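Local coordinates for protein C2 toxin component I (Clostridium botulinum, PDB 2J3X) that catalyses the ADP-ribosylation of actin as the enzymatic component of a binary clostridial toxin, at residues 51-56 against 144-149; 127-132 against 207-212; 239-244 against 283-288. The protein carries 2 engineered substitutions. All coordinates share one frame; numbering follows the deposited sequence. Where two conformers were deposited one is given.

Interaction 1: 51-56 against 144-149. With GOL (glycerol), chain H; SO4 (sulfate ion), chain P.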
loop_
_atom_site.group_PDB
_atom_site.type_symbol
_atom_site.label_atom_id
_atom_site.label_comp_id
_atom_site.label_asym_id
_atom_site.label_seq_id
_atom_site.Cartn_x
_atom_site.Cartn_y
_atom_site.Cartn_z
ATOM N N THR A 51 14.659 8.825 -6.702
ATOM C CA THR A 51 14.551 7.674 -5.792
ATOM C C THR A 51 14.275 8.161 -4.364
ATOM O O THR A 51 13.390 7.638 -3.656
ATOM C CB THR A 51 15.842 6.820 -5.871
ATOM O OG1 THR A 51 15.879 6.209 -7.167
ATOM C CG2 THR A 51 15.852 5.713 -4.774
ATOM N N LYS A 52 15.015 9.176 -3.966
ATOM C CA LYS A 52 14.915 9.720 -2.613
ATOM C C LYS A 52 13.506 10.286 -2.330
ATOM O O LYS A 52 12.895 10.040 -1.248
ATOM C CB LYS A 52 15.993 10.786 -2.415
ATOM C CG LYS A 52 15.992 11.439 -1.026
ATOM C CD LYS A 52 15.535 12.889 -1.043
ATOM C CE LYS A 52 16.737 13.802 -0.928
ATOM N NZ LYS A 52 16.399 15.171 -1.412
ATOM N N ILE A 53 13.027 11.115 -3.261
ATOM C CA ILE A 53 11.712 11.736 -3.116
ATOM C C ILE A 53 10.586 10.692 -3.190
ATOM O O ILE A 53 9.595 10.778 -2.427
ATOM C CB ILE A 53 11.536 12.844 -4.211
ATOM C CG1 ILE A 53 12.276 14.117 -3.777
ATOM C CG2 ILE A 53 10.075 13.190 -4.472
ATOM C CD1 ILE A 53 11.739 14.777 -2.374
ATOM N N ASP A 54 10.730 9.690 -4.068
ATOM C CA ASP A 54 9.715 8.628 -4.138
ATOM C C ASP A 54 9.644 7.889 -2.809
ATOM O O ASP A 54 8.565 7.627 -2.296
ATOM C CB ASP A 54 10.003 7.610 -5.290
ATOM C CG ASP A 54 9.488 8.110 -6.674
ATOM O OD1 ASP A 54 8.615 8.984 -6.731
ATOM O OD2 ASP A 54 9.923 7.578 -7.716
ATOM N N ASN A 55 10.806 7.535 -2.263
ATOM C CA ASN A 55 10.823 6.845 -0.959
ATOM C C ASN A 55 10.250 7.718 0.138
ATOM O O ASN A 55 9.490 7.259 0.987
ATOM C CB ASN A 55 12.271 6.485 -0.629
ATOM C CG ASN A 55 12.770 5.290 -1.411
ATOM O OD1 ASN A 55 12.004 4.521 -1.990
ATOM N ND2 ASN A 55 14.077 5.094 -1.376
ATOM N N PHE A 56 10.600 8.995 0.126
ATOM C CA PHE A 56 10.076 9.947 1.104
ATOM C C PHE A 56 8.536 10.044 0.976
ATOM O O PHE A 56 7.824 10.133 1.978
ATOM C CB PHE A 56 10.764 11.313 0.935
ATOM C CG PHE A 56 10.456 12.287 2.052
ATOM C CD1 PHE A 56 11.134 12.222 3.268
ATOM C CD2 PHE A 56 9.417 13.197 1.908
ATOM C CE1 PHE A 56 10.823 13.113 4.321
ATOM C CE2 PHE A 56 9.090 14.066 2.954
ATOM C CZ PHE A 56 9.786 14.046 4.146
ATOM N N PHE A 144 2.929 3.097 -3.534
ATOM C CA PHE A 144 2.717 4.187 -2.580
ATOM C C PHE A 144 3.261 5.524 -3.047
ATOM O O PHE A 144 2.642 6.566 -2.770
ATOM C CB PHE A 144 3.328 3.801 -1.217
ATOM C CG PHE A 144 2.782 2.530 -0.678
ATOM C CD1 PHE A 144 1.424 2.411 -0.283
ATOM C CD2 PHE A 144 3.628 1.418 -0.548
ATOM C CE1 PHE A 144 0.940 1.175 0.261
ATOM C CE2 PHE A 144 3.161 0.197 -0.023
ATOM C CZ PHE A 144 1.814 0.073 0.365
ATOM N N SER A 145 4.353 5.508 -3.805
ATOM C CA SER A 145 4.988 6.734 -4.279
ATOM C C SER A 145 4.292 7.134 -5.580
ATOM O O SER A 145 3.343 6.483 -5.991
ATOM C CB SER A 145 6.482 6.524 -4.562
ATOM O OG SER A 145 6.647 5.534 -5.602
ATOM N N PHE A 146 4.756 8.227 -6.179
ATOM C CA PHE A 146 4.367 8.541 -7.560
ATOM C C PHE A 146 4.723 7.326 -8.404
ATOM O O PHE A 146 5.717 6.627 -8.107
ATOM C CB PHE A 146 5.187 9.719 -8.046
ATOM C CG PHE A 146 5.011 10.923 -7.182
ATOM C CD1 PHE A 146 3.789 11.641 -7.196
ATOM C CD2 PHE A 146 6.028 11.288 -6.300
ATOM C CE1 PHE A 146 3.605 12.791 -6.371
ATOM C CE2 PHE A 146 5.867 12.433 -5.471
ATOM C CZ PHE A 146 4.678 13.178 -5.507
ATOM N N ILE A 147 3.949 7.102 -9.451
ATOM C CA ILE A 147 4.180 5.988 -10.357
ATOM C C ILE A 147 4.677 6.564 -11.686
ATOM O O ILE A 147 4.285 7.688 -12.078
ATOM C CB ILE A 147 2.890 5.123 -10.455
ATOM C CG1 ILE A 147 3.134 3.767 -11.098
ATOM C CG2 ILE A 147 1.764 5.900 -11.141
ATOM C CD1 ILE A 147 1.854 2.883 -11.127
ATOM N N SER A 148 5.623 5.871 -12.323
ATOM C CA SER A 148 6.198 6.346 -13.589
ATOM C C SER A 148 5.704 5.432 -14.685
ATOM O O SER A 148 5.601 4.231 -14.469
ATOM C CB SER A 148 7.711 6.268 -13.537
ATOM O OG SER A 148 8.245 7.174 -12.563
ATOM N N LEU A 149 5.373 5.981 -15.851
ATOM C CA LEU A 149 4.940 5.156 -16.981
ATOM C C LEU A 149 5.950 5.346 -18.109
ATOM O O LEU A 149 5.941 6.421 -18.754
ATOM C CB LEU A 149 3.558 5.591 -17.455
ATOM C CG LEU A 149 2.996 4.695 -18.573
ATOM C CD1 LEU A 149 2.274 3.398 -18.095
ATOM C CD2 LEU A 149 1.999 5.508 -19.470
HETATM C C1 GOL H . 8.381 2.463 -2.452
HETATM O O1 GOL H . 8.755 3.824 -2.440
HETATM C C2 GOL H . 6.895 2.438 -2.705
HETATM O O2 GOL H . 6.503 3.159 -3.843
HETATM C C3 GOL H . 6.461 1.060 -3.057
HETATM O O3 GOL H . 5.186 1.426 -3.468
HETATM S S SO4 P . 12.387 5.247 -8.317
HETATM O O1 SO4 P . 12.687 6.328 -9.264
HETATM O O2 SO4 P . 11.682 5.733 -7.118
HETATM O O3 SO4 P . 11.534 4.237 -8.953
HETATM O O4 SO4 P . 13.670 4.715 -7.844
HETATM O O HOH W 1 7.907 6.531 -9.739
#
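Asp54 meets both Ser145 and Phe146 at the place where helix 47-59 lies against the loop leading into strand 147-150. Asp54 CB lies 3.8 Å from Ser145 CB, while the backbone carbonyl of the same residue looks at Ser145 too, Asp54 O coming within 3.3 Å of Ser145 CB. With CG beside the backbone N (chi1 -83°), the carboxylate swings off the helix over the loop. OD1 then arrives at the rim of the Phe146 ring, in the ring plane and 3.5 Å from Phe146 CD2; the carboxylate plane is turned 46° from that of the ring. Ile53 CG2 approaches the same rim, 4.4 Å from Phe146 CE2. In the N-terminal ADP-ribosyltransferase-like half of the toxin, this joins a helix to the start of an inner strand of the large mixed sheet, with Ile85 and Leu89 of helix 77-90 also packing on Phe146. Asp54 CB and CG also run alongside O2 of a sulfate before OD2, the other tip, comes up to it: Asp54 OD2 and sulfate O2 are only 2.6 Å apart, close enough that one of the two groups is probably protonated, which the pH of 3.0 makes plausible. OD2 also accepts a hydrogen bond from water 1, and the same water donates to Phe146 O at 2.7 Å, bridging helix and loop. Phe146 O takes a second donor, Ser145 OG, at 2.9 Å, standing 32° out of the carbonyl plane. A glycerol, probably from the crystallisation liquor, sits between loop and helix: Phe144 N donates to its O3, Ser145 N to its O2, glycerol O2 donates in turn to Ser145 OG over 3.0 Å, and Thr58 OG1 of the helix is bonded to it too.

Interaction 2: 127-132 against 207-212. With SO4 (sulfate ion), chain Q.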
loop_
_atom_site.group_PDB
_atom_site.type_symbol
_atom_site.label_atom_id
_atom_site.label_comp_id
_atom_site.label_asym_id
_atom_site.label_seq_id
_atom_site.Cartn_x
_atom_site.Cartn_y
_atom_site.Cartn_z
ATOM N N GLU A 127 6.586 -23.597 -16.139
ATOM C CA GLU A 127 6.273 -23.816 -14.740
ATOM C C GLU A 127 6.310 -22.541 -13.878
ATOM O O GLU A 127 5.413 -22.314 -13.002
ATOM C CB GLU A 127 7.231 -24.871 -14.164
ATOM C CG GLU A 127 6.905 -25.193 -12.716
ATOM C CD GLU A 127 7.680 -26.416 -12.171
ATOM O OE1 GLU A 127 8.668 -26.775 -12.786
ATOM O OE2 GLU A 127 7.296 -27.002 -11.120
ATOM N N THR A 128 7.349 -21.740 -14.091
ATOM C CA THR A 128 7.546 -20.502 -13.348
ATOM C C THR A 128 6.510 -19.468 -13.804
ATOM O O THR A 128 5.937 -18.741 -12.983
ATOM C CB THR A 128 8.959 -19.955 -13.631
ATOM O OG1 THR A 128 9.918 -20.986 -13.351
ATOM C CG2 THR A 128 9.288 -18.708 -12.788
ATOM N N LEU A 129 6.267 -19.406 -15.104
ATOM C CA LEU A 129 5.199 -18.528 -15.582
ATOM C C LEU A 129 3.884 -18.874 -14.883
ATOM O O LEU A 129 3.155 -17.986 -14.437
ATOM C CB LEU A 129 5.004 -18.733 -17.079
ATOM C CG LEU A 129 3.812 -17.951 -17.660
ATOM C CD1 LEU A 129 3.921 -16.425 -17.521
ATOM C CD2 LEU A 129 3.677 -18.327 -19.150
ATOM N N ASP A 130 3.536 -20.165 -14.838
ATOM C CA ASP A 130 2.321 -20.584 -14.178
ATOM C C ASP A 130 2.268 -20.230 -12.680
ATOM O O ASP A 130 1.214 -19.829 -12.142
ATOM C CB ASP A 130 2.134 -22.099 -14.375
ATOM C CG ASP A 130 1.819 -22.465 -15.832
ATOM O OD1 ASP A 130 1.548 -21.571 -16.664
ATOM O OD2 ASP A 130 1.818 -23.683 -16.131
ATOM N N LYS A 131 3.401 -20.393 -12.000
ATOM C CA LYS A 131 3.507 -20.025 -10.586
ATOM C C LYS A 131 3.252 -18.527 -10.394
ATOM O O LYS A 131 2.496 -18.129 -9.482
ATOM C CB LYS A 131 4.901 -20.419 -10.104
ATOM C CG LYS A 131 5.217 -20.008 -8.703
ATOM C CD LYS A 131 6.596 -20.562 -8.331
ATOM C CE LYS A 131 6.969 -20.117 -6.935
ATOM N NZ LYS A 131 6.150 -20.725 -5.911
ATOM N N VAL A 132 3.849 -17.697 -11.257
ATOM C CA VAL A 132 3.620 -16.231 -11.223
ATOM C C VAL A 132 2.141 -15.933 -11.479
ATOM O O VAL A 132 1.546 -15.169 -10.712
ATOM C CB VAL A 132 4.512 -15.500 -12.267
ATOM C CG1 VAL A 132 4.055 -14.026 -12.435
ATOM C CG2 VAL A 132 6.004 -15.530 -11.852
ATOM N N ASP A 207 14.569 -12.726 -22.298
ATOM C CA ASP A 207 13.229 -13.187 -21.882
ATOM C C ASP A 207 12.658 -12.535 -20.625
ATOM O O ASP A 207 13.406 -12.250 -19.657
ATOM C CB ASP A 207 13.208 -14.676 -21.669
ATOM C CG ASP A 207 13.411 -15.423 -22.989
ATOM O OD1 ASP A 207 14.003 -14.846 -23.917
ATOM O OD2 ASP A 207 12.974 -16.554 -23.096
ATOM N N TYR A 208 11.337 -12.313 -20.670
ATOM C CA TYR A 208 10.631 -11.567 -19.614
ATOM C C TYR A 208 9.271 -12.168 -19.426
ATOM O O TYR A 208 8.654 -12.710 -20.364
ATOM C CB TYR A 208 10.405 -10.091 -20.024
ATOM C CG TYR A 208 11.642 -9.336 -20.324
ATOM C CD1 TYR A 208 12.207 -9.344 -21.610
ATOM C CD2 TYR A 208 12.250 -8.530 -19.326
ATOM C CE1 TYR A 208 13.387 -8.581 -21.879
ATOM C CE2 TYR A 208 13.403 -7.768 -19.606
ATOM C CZ TYR A 208 13.965 -7.812 -20.859
ATOM O OH TYR A 208 15.105 -7.059 -21.166
ATOM N N ILE A 209 8.749 -12.070 -18.213
ATOM C CA ILE A 209 7.308 -12.243 -18.071
ATOM C C ILE A 209 6.673 -10.854 -18.317
ATOM O O ILE A 209 6.958 -9.883 -17.598
ATOM C CB ILE A 209 6.919 -12.774 -16.683
ATOM C CG1 ILE A 209 7.404 -14.243 -16.542
ATOM C CG2 ILE A 209 5.349 -12.756 -16.510
ATOM C CD1 ILE A 209 7.127 -14.865 -15.141
ATOM N N LEU A 210 5.817 -10.775 -19.352
ATOM C CA LEU A 210 5.111 -9.531 -19.702
ATOM C C LEU A 210 3.742 -9.654 -19.060
ATOM O O LEU A 210 2.959 -10.562 -19.362
ATOM C CB LEU A 210 4.982 -9.405 -21.224
ATOM C CG LEU A 210 4.157 -8.212 -21.733
ATOM C CD1 LEU A 210 4.831 -6.850 -21.347
ATOM C CD2 LEU A 210 4.023 -8.396 -23.287
ATOM N N ILE A 211 3.467 -8.708 -18.180
ATOM C CA ILE A 211 2.228 -8.689 -17.421
ATOM C C ILE A 211 1.398 -7.544 -17.929
ATOM O O ILE A 211 1.886 -6.397 -17.998
ATOM C CB ILE A 211 2.514 -8.480 -15.914
ATOM C CG1 ILE A 211 3.363 -9.631 -15.362
ATOM C CG2 ILE A 211 1.166 -8.221 -15.127
ATOM C CD1 ILE A 211 4.089 -9.261 -14.062
ATOM N N GLU A 212 0.151 -7.832 -18.294
ATOM C CA GLU A 212 -0.820 -6.757 -18.575
ATOM C C GLU A 212 -1.560 -6.471 -17.271
ATOM O O GLU A 212 -2.192 -7.358 -16.689
ATOM C CB GLU A 212 -1.865 -7.217 -19.600
ATOM C CG GLU A 212 -1.300 -7.696 -20.919
ATOM C CD GLU A 212 -0.512 -6.622 -21.688
ATOM O OE1 GLU A 212 -0.790 -5.400 -21.513
ATOM O OE2 GLU A 212 0.378 -7.037 -22.485
HETATM S S SO4 Q . 8.310 -19.751 -2.890
HETATM O O1 SO4 Q . 8.896 -18.539 -2.341
HETATM O O2 SO4 Q . 7.129 -19.349 -3.649
HETATM O O3 SO4 Q . 9.365 -20.295 -3.778
HETATM O O4 SO4 Q . 7.862 -20.683 -1.884
#
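Ile209 of strand 206-216 pushes its side chain at Val132 of helix 126-136, and here the contact is tight. The two reach for each other tip to tip, Ile209 CD1 stopping 3.5 Å from Val132 CG2. The same methyl is 3.9 Å from Val132 CB and 4.2 Å from Val132 CG1, so the end of the isoleucine leans mainly on CG2, with CB and CG1 further back. An extended chi2 of 177° carries CD1 straight out from the strand, which is what lets it get that far across. The second branch of Ile209 does less: CG2 meets Leu129 CD1 at 4.1 Å, the two side chains passing each other at a slant one helical turn before Val132. That is the slacker end of the apolar patch. All three residues are buried, and no hydrogen bond runs between the two segments; what joins them is methyl packing alone.

Around the helix the character changes. Lys131, next to Val132 in sequence, belongs to the exposed side: its chain is extended through its first three torsions and bends at the last (chi4 68°), and NZ donates to O2 of a sulfate at 2.8 Å, an ion probably brought in by the crystallisation liquor. Lys131 also makes a cation-pi contact with Phe113, and the same phenylalanine, with Ile115, touches the side chain of Val132.

On the sheet side, strand 206-216 sits between strand 191-203, its antiparallel hairpin partner, and strand 162-168, which runs parallel to it. Ile209 is tied by its backbone to Ile163 and touches Ala198, while Leu129 reaches over to Ile200, so helix 126-136 packs on two adjoining strands of the large mixed sheet of the N-terminal ADP-ribosyltransferase-like domain.

Interaction 3: 239-244 against 283-288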
loop_
_atom_site.group_PDB
_atom_site.type_symbol
_atom_site.label_atom_id
_atom_site.label_comp_id
_atom_site.label_asym_id
_atom_site.label_seq_id
_atom_site.Cartn_x
_atom_site.Cartn_y
_atom_site.Cartn_z
ATOM N N SER A 239 -28.519 2.367 15.899
ATOM C CA SER A 239 -29.969 2.262 15.716
ATOM C C SER A 239 -30.328 0.846 15.278
ATOM O O SER A 239 -31.471 0.452 15.441
ATOM C CB SER A 239 -30.468 3.279 14.675
ATOM O OG SER A 239 -30.281 2.777 13.340
ATOM N N LYS A 240 -29.376 0.098 14.715
ATOM C CA LYS A 240 -29.700 -1.268 14.206
ATOM C C LYS A 240 -29.432 -2.396 15.194
ATOM O O LYS A 240 -29.794 -3.575 14.905
ATOM C CB LYS A 240 -28.888 -1.583 12.955
ATOM C CG LYS A 240 -29.334 -0.731 11.719
ATOM C CD LYS A 240 -28.510 -1.054 10.506
ATOM C CE LYS A 240 -29.101 -0.460 9.259
ATOM N NZ LYS A 240 -30.257 -1.318 8.752
ATOM N N LEU A 241 -28.811 -2.075 16.312
ATOM C CA LEU A 241 -28.399 -3.078 17.309
ATOM C C LEU A 241 -29.535 -3.306 18.327
ATOM O O LEU A 241 -30.229 -2.361 18.698
ATOM C CB LEU A 241 -27.174 -2.573 18.075
ATOM C CG LEU A 241 -25.850 -2.439 17.293
ATOM C CD1 LEU A 241 -24.693 -2.106 18.229
ATOM C CD2 LEU A 241 -25.554 -3.679 16.449
ATOM N N SER A 242 -29.705 -4.543 18.780
ATOM C CA SER A 242 -30.636 -4.788 19.882
ATOM C C SER A 242 -30.020 -4.227 21.151
ATOM O O SER A 242 -28.790 -3.946 21.236
ATOM C CB SER A 242 -30.865 -6.304 20.046
ATOM O OG SER A 242 -29.671 -6.920 20.530
ATOM N N HIS A 243 -30.821 -4.072 22.196
ATOM C CA HIS A 243 -30.285 -3.543 23.431
ATOM C C HIS A 243 -29.157 -4.440 23.964
ATOM O O HIS A 243 -28.161 -3.946 24.488
ATOM C CB HIS A 243 -31.403 -3.379 24.478
ATOM C CG HIS A 243 -30.958 -2.666 25.710
ATOM N ND1 HIS A 243 -30.576 -1.342 25.702
ATOM C CD2 HIS A 243 -30.813 -3.096 26.988
ATOM C CE1 HIS A 243 -30.220 -0.982 26.923
ATOM N NE2 HIS A 243 -30.343 -2.032 27.720
ATOM N N GLU A 244 -29.338 -5.750 23.811
ATOM C CA GLU A 244 -28.355 -6.704 24.301
ATOM C C GLU A 244 -27.078 -6.668 23.468
ATOM O O GLU A 244 -25.980 -6.745 24.016
ATOM C CB GLU A 244 -28.934 -8.102 24.336
ATOM C CG GLU A 244 -30.041 -8.271 25.364
ATOM C CD GLU A 244 -30.505 -9.691 25.435
ATOM O OE1 GLU A 244 -30.714 -10.267 24.351
ATOM O OE2 GLU A 244 -30.666 -10.243 26.557
ATOM N N SER A 283 -20.203 -10.880 18.369
ATOM C CA SER A 283 -20.094 -11.357 16.978
ATOM C C SER A 283 -21.379 -11.063 16.235
ATOM O O SER A 283 -21.324 -10.624 15.090
ATOM C CB SER A 283 -19.783 -12.866 16.909
ATOM O OG SER A 283 -18.414 -13.130 17.244
ATOM N N SER A 284 -22.530 -11.262 16.902
ATOM C CA SER A 284 -23.848 -10.967 16.354
ATOM C C SER A 284 -23.910 -9.456 15.966
ATOM O O SER A 284 -24.268 -9.090 14.829
ATOM C CB SER A 284 -24.912 -11.277 17.459
ATOM O OG SER A 284 -26.203 -11.138 16.957
ATOM N N ALA A 285 -23.497 -8.587 16.894
ATOM C CA ALA A 285 -23.502 -7.131 16.627
ATOM C C ALA A 285 -22.642 -6.796 15.441
ATOM O O ALA A 285 -23.020 -5.952 14.590
ATOM C CB ALA A 285 -22.996 -6.352 17.839
ATOM N N LEU A 286 -21.460 -7.413 15.375
ATOM C CA LEU A 286 -20.510 -7.093 14.281
ATOM C C LEU A 286 -21.015 -7.625 12.922
ATOM O O LEU A 286 -20.506 -7.214 11.871
ATOM C CB LEU A 286 -19.081 -7.598 14.585
ATOM C CG LEU A 286 -18.428 -6.912 15.784
ATOM C CD1 LEU A 286 -17.029 -7.607 16.008
ATOM C CD2 LEU A 286 -18.325 -5.391 15.461
ATOM N N SER A 287 -22.025 -8.506 12.943
ATOM C CA SER A 287 -22.625 -9.039 11.712
ATOM C C SER A 287 -23.813 -8.204 11.269
ATOM O O SER A 287 -24.337 -8.441 10.186
ATOM C CB SER A 287 -23.132 -10.479 11.919
ATOM O OG SER A 287 -22.039 -11.331 12.262
ATOM N N VAL A 288 -24.212 -7.203 12.062
ATOM C CA VAL A 288 -25.423 -6.420 11.712
ATOM C C VAL A 288 -25.202 -5.561 10.442
ATOM O O VAL A 288 -26.089 -5.488 9.554
ATOM C CB VAL A 288 -25.935 -5.610 12.926
ATOM C CG1 VAL A 288 -26.939 -4.498 12.522
ATOM C CG2 VAL A 288 -26.564 -6.572 14.014
#
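Two helix ends come together in the C-terminal ADP-ribosyltransferase domain: the loop that enters helix 243-254 and the chain leaving helix 273-286. Leu241, just before the N-cap residue of the first helix, carries much of the contact through one methyl. Its CD2 lies 3.9 Å from Val288 CG2 and 4.0 Å from Ala285 CB, with the carbonyl oxygen Ala285 O also close. CG sits beside the backbone N (chi1 -68°), which turns the isobutyl group across to the helix end, where it passes the valine at a slant. The other branch of Val288 looks at the neighbouring residue, CG1 coming within 3.5 Å of Lys240 CB. Only the root of that lysine takes part; the rest of its chain leads away from the contact, and the residue is exposed.

The polar groups nearby are bonded around the apolar contact. Ser242 stands at the N-cap of helix 243-254, its side chain capping a backbone N further on, while Gln245 OE1 is hydrogen-bonded back to Ser242 N, a capping-box arrangement with Gln245 at N3. The amide of Gln245 also pairs through NE2 with Ser284 OG, and the side chains of Ala285 and Val288 touch Gln245. At the far helix end, Ser287 OG folds back to Ser283 O over 3.0 Å, tilted 34° from the carbonyl plane, and Val288 N bonds to Ala285 O at 3.1 Å. That same carbonyl is reached by Tyr237 OH.

With no hydrogen bond directly between the segments, what meets across them is hydrocarbon, only partly buried, so the contact rests on van der Waals packing of aliphatic groups, while the Gln245 amide, bonded to both Ser242 N and Ser284 OG, links the two ends beside it.

How the interactions relate
Interactions 1 and 2 belong to the N-terminal ADP-ribosyltransferase-like half and pack helices on the same large sheet, interaction 1 at the loop entering one of its strands; their centres are 25 Å apart, with nearest atoms about 10 Å apart. Their segments alternate along the chain, so the two contacts interlock in sequence without touching. Interaction 3 comes later, in the C-terminal half, which by family is expected to carry the catalytic site; its centre is 43 Å from that of interaction 1, across the middle of the chain, and 47 Å from that of interaction 2. None of the bound ions or glycerol is known to mark an active site.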